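Long-range contacts in natterin-like protein (Lethenteron camtschaticum, PDB 6IUL), which probably kills target cells by forming membrane pores, combining a jacalin-like lectin domain with an aerolysin-type pore-forming module: residues A[175-180]-A[259-264]; A[248-253]-A[307-312]; A[170-175]-A[188-193]. All coordinates share one frame; numbering follows the deposited sequence.

How the interactions relate
Followed from the N terminus, the chain first lays down 170-175 and, sharing Glu175, runs on into 175-180. It then turns back, and 188-193 closes interaction 3 over a loop of only 12 residues. Interaction 1 is still open at that point; 259-264 closes it after 78 intervening residues, so it crosses interaction 3. Interaction 2 starts at 248-253, before interaction 1 has closed, and ends at 307-312, crossing interaction 1 but following interaction 3 in series. Interaction 1 pairs neighbouring strands within the sheet, whereas interactions 2 and 3, whose centres lie about 7 Å apart, pack side chains between its facing layers at one end of the elongated molecule.

Interaction 1 (A[175-180]-A[259-264]); sequences EYKNDT and HKTVTV
Tyr176 and Val262 form a hydrogen-bonded pair in the antiparallel beta-sheet of the aerolysin-type module, where strands 175-178 and 260-264 run at 169° to each other. Tyr176 N donates to Val262 O at 2.8 Å, and Val262 N returns a bond to Tyr176 O. The face that carries these two side chains is the tight one, buried against strand 241-256. With CG beside its own backbone N (chi1 -59°), the Tyr176 ring offers an edge to Val264, CE2 lying 3.8 Å from CG2, and it also meets the ring of Tyr186.

The other face is looser and partly open to solvent. There Thr261 divides its two branches between neighbours: CG2 touches Glu175 CG at 3.5 Å, while OG1 lies 3.4 Å from Lys177 CG. The extended Lys177 chain then leads away to a long ion pair with Asp179. Toward the exposed turn, Asn178 N still binds Lys260 O at 2.9 Å, and Thr180 O sits over one face of the His259 ring. Asn178 closes an Asx turn: its OD1 accepts from Thr180 N and, in the carbonyl plane on a lone pair, from Thr180 OG1 at 2.8 Å.

Interaction 2 (A[248-253]-A[307-312]); sequences ETLTFP and MTAVAT
Two facing layers of a curled beta-sheet meet where Met307, Leu250, Phe252 and Ala309 fill the space between strands 248-253 and 308-312. The axes approach to 8.3 Å and cross at -36°, too far apart for backbone pairing, so side chains make the contact. Met307 supplies the largest share. Its CG lies beside the backbone N (chi1 -75°) and the chain is extended beyond, which carries the thioether across the gap to the backbone at Glu248. The Glu248 and Met307 side chains lie alongside each other and point opposite ways, with Met307 CE 3.5 Å from Glu248 CB, while Met307 SD lies 3.7 Å from Glu248 O. The Glu248 carboxylate turns away from this apolar patch to a salt bridge with Lys246.

Leu250 takes the middle position. Its CB meets Met307 CB at 3.9 Å, and its CD2 branch reaches over the backbone of the opposing strand, 3.6 Å from Thr308 C. Farther along, Phe252 adopts the crowded position between backbone N and carbonyl carbon (chi1 56°), from which its CZ touches Ala309 CB at 3.6 Å. The same ring packs on Phe188 and Val264, extending the apolar filling toward strands 184-200 and 260-285. Strand 184-200 hydrogen-bonds to the backbone of 248-253, at Lys192, Ser190 and Phe188. Facing layers of long strands, closed on each other by apolar side chains, are in keeping with the elongated, beta-rich pore-forming module of aerolysin-type proteins.

Interaction 3 (A[170-175]-A[188-193]); sequences EIKEME and FESSKK
Lys172 stretches across to Glu189 O, spanning two facing strands of the aerolysin-type module's curled beta-sheet. Strands 170-175 and 188-193 run nearly antiparallel, at 157°, with axes 7.3 Å apart, and their backbones do not pair with each other. A classic beta bulge helps to shape the contact: Ile171 and Lys172 both face Ala266 on strand 260-285, and these consecutive side chains both point toward 188-193.

From there they part company. Lys172 is fully extended, with CG anti to the backbone N (chi1 177°), and its NZ arrives nearly along the C=O axis of Glu189, at 2.9 Å from the oxygen. On the way, its CB passes 3.7 Å from Ser190 OG. The ammonium group is further gripped by Asp118 and Gly120 O of the second subunit, so one buried charge ties the two layers to the neighbouring molecule. The Phe188 ring lies near this chain too, with CZ 4.1 Å from Lys172 CD; NZ is too distant for more than a weak cation-pi attraction.

Phe188 turns its ring edge to Met174, whose CB lies near the ring plane, 4.0 Å from CE1. Beyond CB, the Met174 chain bends away and packs on Ile117 of the second subunit. The Phe188 side chain also touches Val254 on strand 241-256.

At the other end, Ile171 splits its branches. CG2 leans toward Ser190 OG, 3.5 Å away, and toward the backbone of Ser191. CG1 and CD1 instead meet the aliphatic part of Lys192, the two side chains crossing at a slant beside Met307. The approach there is that of two methylene carbons, Ile171 CG1 and Lys192 CD, at 3.8 Å.

Interaction 1 (A[175-180]-A[259-264])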
loop_
_atom_site.group_PDB
_atom_site.type_symbol
_atom_site.label_atom_id
_atom_site.label_comp_id
_atom_site.label_asym_id
_atom_site.label_seq_id
_atom_site.Cartn_x
_atom_site.Cartn_y
_atom_site.Cartn_z
ATOM N N GLU A 175 17.915 17.178 29.313
ATOM C CA GLU A 175 18.897 18.080 29.930
ATOM C C GLU A 175 19.832 17.286 30.871
ATOM O O GLU A 175 19.398 16.386 31.600
ATOM C CB GLU A 175 18.168 19.173 30.704
ATOM C CG GLU A 175 19.070 20.207 31.372
ATOM C CD GLU A 175 18.258 21.209 32.218
ATOM O OE1 GLU A 175 17.744 22.182 31.628
ATOM O OE2 GLU A 175 18.098 20.985 33.428
ATOM N N TYR A 176 21.108 17.624 30.811
ATOM C CA TYR A 176 22.136 16.968 31.617
ATOM C C TYR A 176 22.809 18.039 32.447
ATOM O O TYR A 176 23.383 18.983 31.889
ATOM C CB TYR A 176 23.166 16.282 30.703
ATOM C CG TYR A 176 22.546 15.248 29.812
ATOM C CD1 TYR A 176 22.284 13.960 30.288
ATOM C CD2 TYR A 176 22.181 15.546 28.515
ATOM C CE1 TYR A 176 21.699 12.990 29.482
ATOM C CE2 TYR A 176 21.560 14.593 27.712
ATOM C CZ TYR A 176 21.316 13.332 28.189
ATOM O OH TYR A 176 20.675 12.426 27.374
ATOM N N LYS A 177 22.701 17.932 33.758
ATOM C CA LYS A 177 23.279 18.922 34.636
ATOM C C LYS A 177 24.381 18.284 35.504
ATOM O O LYS A 177 24.141 17.307 36.199
ATOM C CB LYS A 177 22.209 19.576 35.497
ATOM C CG LYS A 177 22.750 20.861 36.127
ATOM C CD LYS A 177 21.821 21.539 37.132
ATOM C CE LYS A 177 22.314 22.982 37.368
ATOM N NZ LYS A 177 21.782 23.623 38.604
ATOM N N ASN A 178 25.577 18.855 35.441
ATOM C CA ASN A 178 26.755 18.326 36.139
ATOM C C ASN A 178 27.091 19.248 37.296
ATOM O O ASN A 178 27.685 20.335 37.118
ATOM C CB ASN A 178 27.972 18.203 35.207
ATOM C CG ASN A 178 29.182 17.556 35.883
ATOM O OD1 ASN A 178 29.113 17.211 37.058
ATOM N ND2 ASN A 178 30.274 17.346 35.127
ATOM N N ASP A 179 26.670 18.803 38.479
ATOM C CA ASP A 179 26.838 19.554 39.711
ATOM C C ASP A 179 28.076 19.069 40.470
ATOM O O ASP A 179 28.365 19.555 41.574
ATOM C CB ASP A 179 25.601 19.392 40.590
ATOM C CG ASP A 179 24.446 20.303 40.164
ATOM O OD1 ASP A 179 24.602 21.312 39.445
ATOM O OD2 ASP A 179 23.335 20.028 40.627
ATOM N N THR A 180 28.839 18.171 39.854
ATOM C CA THR A 180 30.060 17.656 40.453
ATOM C C THR A 180 31.309 18.349 39.924
ATOM O O THR A 180 31.249 19.152 38.989
ATOM C CB THR A 180 30.185 16.150 40.223
ATOM O OG1 THR A 180 30.766 15.891 38.951
ATOM C CG2 THR A 180 28.814 15.488 40.335
ATOM N N HIS A 259 30.064 21.740 36.677
ATOM C CA HIS A 259 29.172 22.847 37.049
ATOM C C HIS A 259 28.551 23.484 35.831
ATOM O O HIS A 259 28.464 24.708 35.705
ATOM C CB HIS A 259 29.901 23.865 37.951
ATOM C CG HIS A 259 30.355 23.268 39.247
ATOM N ND1 HIS A 259 31.677 23.015 39.523
ATOM C CD2 HIS A 259 29.654 22.805 40.310
ATOM C CE1 HIS A 259 31.777 22.466 40.722
ATOM N NE2 HIS A 259 30.560 22.320 41.216
ATOM N N LYS A 260 28.138 22.634 34.905
ATOM C CA LYS A 260 27.544 23.139 33.666
ATOM C C LYS A 260 26.348 22.289 33.298
ATOM O O LYS A 260 26.154 21.185 33.828
ATOM C CB LYS A 260 28.575 23.175 32.530
ATOM C CG LYS A 260 28.754 24.536 31.885
ATOM C CD LYS A 260 29.713 25.464 32.635
ATOM C CE LYS A 260 29.780 26.846 31.984
ATOM N NZ LYS A 260 28.409 27.380 31.635
ATOM N N THR A 261 25.521 22.850 32.440
ATOM C CA THR A 261 24.357 22.197 31.930
ATOM C C THR A 261 24.485 22.032 30.412
ATOM O O THR A 261 24.920 22.946 29.713
ATOM C CB THR A 261 23.115 23.036 32.262
ATOM O OG1 THR A 261 22.979 23.152 33.688
ATOM C CG2 THR A 261 21.805 22.422 31.676
ATOM N N VAL A 262 24.105 20.857 29.904
ATOM C CA VAL A 262 24.054 20.634 28.455
ATOM C C VAL A 262 22.620 20.214 28.131
ATOM O O VAL A 262 22.068 19.280 28.739
ATOM C CB VAL A 262 25.036 19.570 27.971
ATOM C CG1 VAL A 262 24.858 19.314 26.481
ATOM C CG2 VAL A 262 26.453 20.008 28.236
ATOM N N THR A 263 22.009 20.910 27.196
ATOM C CA THR A 263 20.630 20.621 26.818
ATOM C C THR A 263 20.718 20.079 25.398
ATOM O O THR A 263 21.353 20.664 24.510
ATOM C CB THR A 263 19.722 21.886 26.891
ATOM O OG1 THR A 263 19.770 22.480 28.213
ATOM C CG2 THR A 263 18.294 21.521 26.660
ATOM N N VAL A 264 20.116 18.925 25.182
ATOM C CA VAL A 264 20.198 18.244 23.870
ATOM C C VAL A 264 18.825 18.169 23.256
ATOM O O VAL A 264 17.848 17.709 23.888
ATOM C CB VAL A 264 20.728 16.831 24.025
ATOM C CG1 VAL A 264 20.777 16.118 22.692
ATOM C CG2 VAL A 264 22.090 16.861 24.689
#

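Interaction 2 (A[248-253]-A[307-312])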
loop_
_atom_site.group_PDB
_atom_site.type_symbol
_atom_site.label_atom_id
_atom_site.label_comp_id
_atom_site.label_asym_id
_atom_site.label_seq_id
_atom_site.Cartn_x
_atom_site.Cartn_y
_atom_site.Cartn_z
ATOM N N GLU A 248 13.458 5.913 12.484
ATOM C CA GLU A 248 14.760 6.601 12.497
ATOM C C GLU A 248 15.291 6.670 13.951
ATOM O O GLU A 248 14.512 6.796 14.910
ATOM C CB GLU A 248 14.612 7.991 11.877
ATOM C CG GLU A 248 15.795 8.404 11.017
ATOM C CD GLU A 248 16.013 7.554 9.770
ATOM O OE1 GLU A 248 17.178 7.294 9.457
ATOM O OE2 GLU A 248 15.040 7.158 9.113
ATOM N N THR A 249 16.605 6.512 14.116
ATOM C CA THR A 249 17.221 6.522 15.434
ATOM C C THR A 249 18.457 7.402 15.475
ATOM O O THR A 249 19.061 7.689 14.444
ATOM C CB THR A 249 17.617 5.120 15.942
ATOM O OG1 THR A 249 18.668 4.592 15.143
ATOM C CG2 THR A 249 16.429 4.183 15.901
ATOM N N LEU A 250 18.839 7.778 16.697
ATOM C CA LEU A 250 20.048 8.539 16.921
ATOM C C LEU A 250 20.566 8.261 18.312
ATOM O O LEU A 250 19.792 8.281 19.269
ATOM C CB LEU A 250 19.738 10.036 16.761
ATOM C CG LEU A 250 20.903 11.007 16.935
ATOM C CD1 LEU A 250 22.030 10.787 15.946
ATOM C CD2 LEU A 250 20.376 12.425 16.827
ATOM N N THR A 251 21.861 7.991 18.432
ATOM C CA THR A 251 22.493 7.820 19.737
ATOM C C THR A 251 23.925 8.380 19.711
ATOM O O THR A 251 24.633 8.234 18.721
ATOM C CB THR A 251 22.488 6.371 20.193
ATOM O OG1 THR A 251 23.004 6.292 21.519
ATOM C CG2 THR A 251 23.352 5.476 19.310
ATOM N N PHE A 252 24.341 9.010 20.803
ATOM C CA PHE A 252 25.696 9.534 20.924
ATOM C C PHE A 252 26.003 9.883 22.392
ATOM O O PHE A 252 25.094 10.086 23.182
ATOM C CB PHE A 252 25.901 10.784 20.036
ATOM C CG PHE A 252 24.909 11.882 20.308
ATOM C CD1 PHE A 252 23.697 11.926 19.654
ATOM C CD2 PHE A 252 25.205 12.893 21.227
ATOM C CE1 PHE A 252 22.785 12.950 19.924
ATOM C CE2 PHE A 252 24.314 13.911 21.482
ATOM C CZ PHE A 252 23.104 13.928 20.829
ATOM N N PRO A 253 27.288 9.924 22.743
ATOM C CA PRO A 253 27.678 10.364 24.064
ATOM C C PRO A 253 27.561 11.894 24.217
ATOM O O PRO A 253 27.823 12.647 23.288
ATOM C CB PRO A 253 29.147 9.920 24.151
ATOM C CG PRO A 253 29.623 9.968 22.718
ATOM C CD PRO A 253 28.442 9.515 21.911
ATOM N N MET A 307 18.076 11.848 11.416
ATOM C CA MET A 307 17.982 12.536 12.665
ATOM C C MET A 307 19.302 13.204 13.011
ATOM O O MET A 307 20.330 12.604 12.868
ATOM C CB MET A 307 17.626 11.589 13.809
ATOM C CG MET A 307 16.188 11.178 13.812
ATOM S SD MET A 307 15.801 10.223 15.269
ATOM C CE MET A 307 14.157 9.863 14.812
ATOM N N THR A 308 19.218 14.426 13.527
ATOM C CA THR A 308 20.400 15.139 14.047
ATOM C C THR A 308 20.092 15.693 15.437
ATOM O O THR A 308 18.969 15.581 15.932
ATOM C CB THR A 308 20.755 16.307 13.103
ATOM O OG1 THR A 308 19.614 17.187 13.018
ATOM C CG2 THR A 308 21.128 15.762 11.671
ATOM N N ALA A 309 21.086 16.300 16.067
ATOM C CA ALA A 309 20.879 16.878 17.380
ATOM C C ALA A 309 21.717 18.138 17.600
ATOM O O ALA A 309 22.787 18.308 17.031
ATOM C CB ALA A 309 21.179 15.835 18.441
ATOM N N VAL A 310 21.167 19.044 18.393
ATOM C CA VAL A 310 21.896 20.225 18.845
ATOM C C VAL A 310 22.128 20.112 20.376
ATOM O O VAL A 310 21.167 19.915 21.150
ATOM C CB VAL A 310 21.115 21.498 18.526
ATOM C CG1 VAL A 310 21.863 22.706 19.076
ATOM C CG2 VAL A 310 20.913 21.651 17.014
ATOM N N ALA A 311 23.398 20.211 20.777
ATOM C CA ALA A 311 23.783 20.267 22.204
ATOM C C ALA A 311 24.225 21.659 22.621
ATOM O O ALA A 311 25.169 22.188 22.071
ATOM C CB ALA A 311 24.875 19.277 22.490
ATOM N N THR A 312 23.514 22.243 23.574
ATOM C CA THR A 312 23.781 23.611 23.999
ATOM C C THR A 312 24.268 23.627 25.457
ATOM O O THR A 312 23.598 23.085 26.333
ATOM C CB THR A 312 22.504 24.488 23.864
ATOM O OG1 THR A 312 21.973 24.393 22.530
ATOM C CG2 THR A 312 22.806 25.989 24.217
#

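Interaction 3 (A[170-175]-A[188-193])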
loop_
_atom_site.group_PDB
_atom_site.type_symbol
_atom_site.label_atom_id
_atom_site.label_comp_id
_atom_site.label_asym_id
_atom_site.label_seq_id
_atom_site.Cartn_x
_atom_site.Cartn_y
_atom_site.Cartn_z
ATOM N N GLU A 170 11.134 19.068 16.004
ATOM C CA GLU A 170 11.795 18.604 17.199
ATOM C C GLU A 170 11.216 17.236 17.581
ATOM O O GLU A 170 10.044 16.959 17.453
ATOM C CB GLU A 170 11.594 19.581 18.330
ATOM C CG GLU A 170 12.348 20.900 18.219
ATOM C CD GLU A 170 12.212 21.748 19.521
ATOM O OE1 GLU A 170 12.950 22.758 19.635
ATOM O OE2 GLU A 170 11.372 21.417 20.437
ATOM N N ILE A 171 12.069 16.352 18.024
ATOM C CA ILE A 171 11.628 15.033 18.397
ATOM C C ILE A 171 11.767 14.839 19.908
ATOM O O ILE A 171 10.907 14.220 20.564
ATOM C CB ILE A 171 12.483 13.978 17.686
ATOM C CG1 ILE A 171 12.263 14.074 16.189
ATOM C CG2 ILE A 171 12.153 12.554 18.209
ATOM C CD1 ILE A 171 13.301 13.327 15.391
ATOM N N LYS A 172 12.861 15.310 20.480
ATOM C CA LYS A 172 13.106 15.002 21.906
ATOM C C LYS A 172 14.009 16.030 22.539
ATOM O O LYS A 172 14.967 16.537 21.883
ATOM C CB LYS A 172 13.734 13.612 22.044
ATOM C CG LYS A 172 14.101 13.224 23.489
ATOM C CD LYS A 172 14.609 11.791 23.597
ATOM C CE LYS A 172 14.942 11.429 25.050
ATOM N NZ LYS A 172 15.411 10.037 25.200
ATOM N N GLU A 173 13.755 16.307 23.808
ATOM C CA GLU A 173 14.646 17.228 24.546
ATOM C C GLU A 173 14.989 16.646 25.881
ATOM O O GLU A 173 14.093 16.211 26.650
ATOM C CB GLU A 173 14.003 18.610 24.752
ATOM C CG GLU A 173 14.877 19.598 25.519
ATOM C CD GLU A 173 14.329 21.050 25.486
ATOM O OE1 GLU A 173 13.516 21.388 24.598
ATOM O OE2 GLU A 173 14.719 21.891 26.322
ATOM N N MET A 174 16.270 16.681 26.193
ATOM C CA MET A 174 16.738 16.164 27.460
ATOM C C MET A 174 17.816 17.108 28.008
ATOM O O MET A 174 18.580 17.731 27.264
ATOM C CB MET A 174 17.266 14.730 27.246
ATOM C CG MET A 174 17.692 13.969 28.476
ATOM S SD MET A 174 16.595 14.184 29.887
ATOM C CE MET A 174 17.624 13.452 31.177
ATOM N N GLU A 175 17.915 17.178 29.313
ATOM C CA GLU A 175 18.897 18.080 29.930
ATOM C C GLU A 175 19.832 17.286 30.871
ATOM O O GLU A 175 19.398 16.386 31.600
ATOM C CB GLU A 175 18.168 19.173 30.704
ATOM C CG GLU A 175 19.070 20.207 31.372
ATOM C CD GLU A 175 18.258 21.209 32.218
ATOM O OE1 GLU A 175 17.744 22.182 31.628
ATOM O OE2 GLU A 175 18.098 20.985 33.428
ATOM N N PHE A 188 22.916 9.854 25.058
ATOM C CA PHE A 188 21.624 10.264 24.534
ATOM C C PHE A 188 21.139 9.259 23.481
ATOM O O PHE A 188 21.905 8.843 22.599
ATOM C CB PHE A 188 21.771 11.627 23.879
ATOM C CG PHE A 188 20.492 12.197 23.342
ATOM C CD1 PHE A 188 19.658 12.936 24.146
ATOM C CD2 PHE A 188 20.151 12.013 22.018
ATOM C CE1 PHE A 188 18.482 13.477 23.638
ATOM C CE2 PHE A 188 18.987 12.551 21.489
ATOM C CZ PHE A 188 18.149 13.272 22.295
ATOM N N GLU A 189 19.857 8.910 23.572
ATOM C CA GLU A 189 19.184 8.098 22.587
ATOM C C GLU A 189 17.852 8.723 22.196
ATOM O O GLU A 189 17.173 9.286 23.040
ATOM C CB GLU A 189 18.891 6.752 23.191
ATOM C CG GLU A 189 20.061 5.830 23.317
ATOM C CD GLU A 189 19.703 4.498 23.989
ATOM O OE1 GLU A 189 18.546 4.300 24.416
ATOM O OE2 GLU A 189 20.617 3.677 24.149
ATOM N N SER A 190 17.460 8.589 20.919
ATOM C CA SER A 190 16.159 9.043 20.470
ATOM C C SER A 190 15.683 8.260 19.279
ATOM O O SER A 190 16.494 7.760 18.511
ATOM C CB SER A 190 16.204 10.530 20.135
ATOM O OG SER A 190 14.908 10.980 19.762
ATOM N N SER A 191 14.367 8.174 19.107
ATOM C CA SER A 191 13.791 7.491 17.925
ATOM C C SER A 191 12.470 8.133 17.510
ATOM O O SER A 191 11.776 8.762 18.342
ATOM C CB SER A 191 13.565 6.002 18.217
ATOM O OG SER A 191 12.636 5.798 19.297
ATOM N N LYS A 192 12.139 7.955 16.238
ATOM C CA LYS A 192 10.895 8.470 15.642
ATOM C C LYS A 192 10.415 7.652 14.456
ATOM O O LYS A 192 11.163 7.395 13.485
ATOM C CB LYS A 192 11.102 9.899 15.121
ATOM C CG LYS A 192 9.794 10.505 14.613
ATOM C CD LYS A 192 9.946 11.901 14.119
ATOM C CE LYS A 192 8.698 12.412 13.425
ATOM N NZ LYS A 192 7.496 12.377 14.264
ATOM N N LYS A 193 9.170 7.245 14.548
ATOM C CA LYS A 193 8.467 6.639 13.428
ATOM C C LYS A 193 8.272 7.653 12.306
ATOM O O LYS A 193 7.776 8.766 12.570
ATOM C CB LYS A 193 7.082 6.159 13.886
ATOM C CG LYS A 193 6.239 5.683 12.716
ATOM C CD LYS A 193 4.856 5.247 13.133
ATOM C CE LYS A 193 4.074 4.686 11.944
ATOM N NZ LYS A 193 2.779 4.151 12.388
#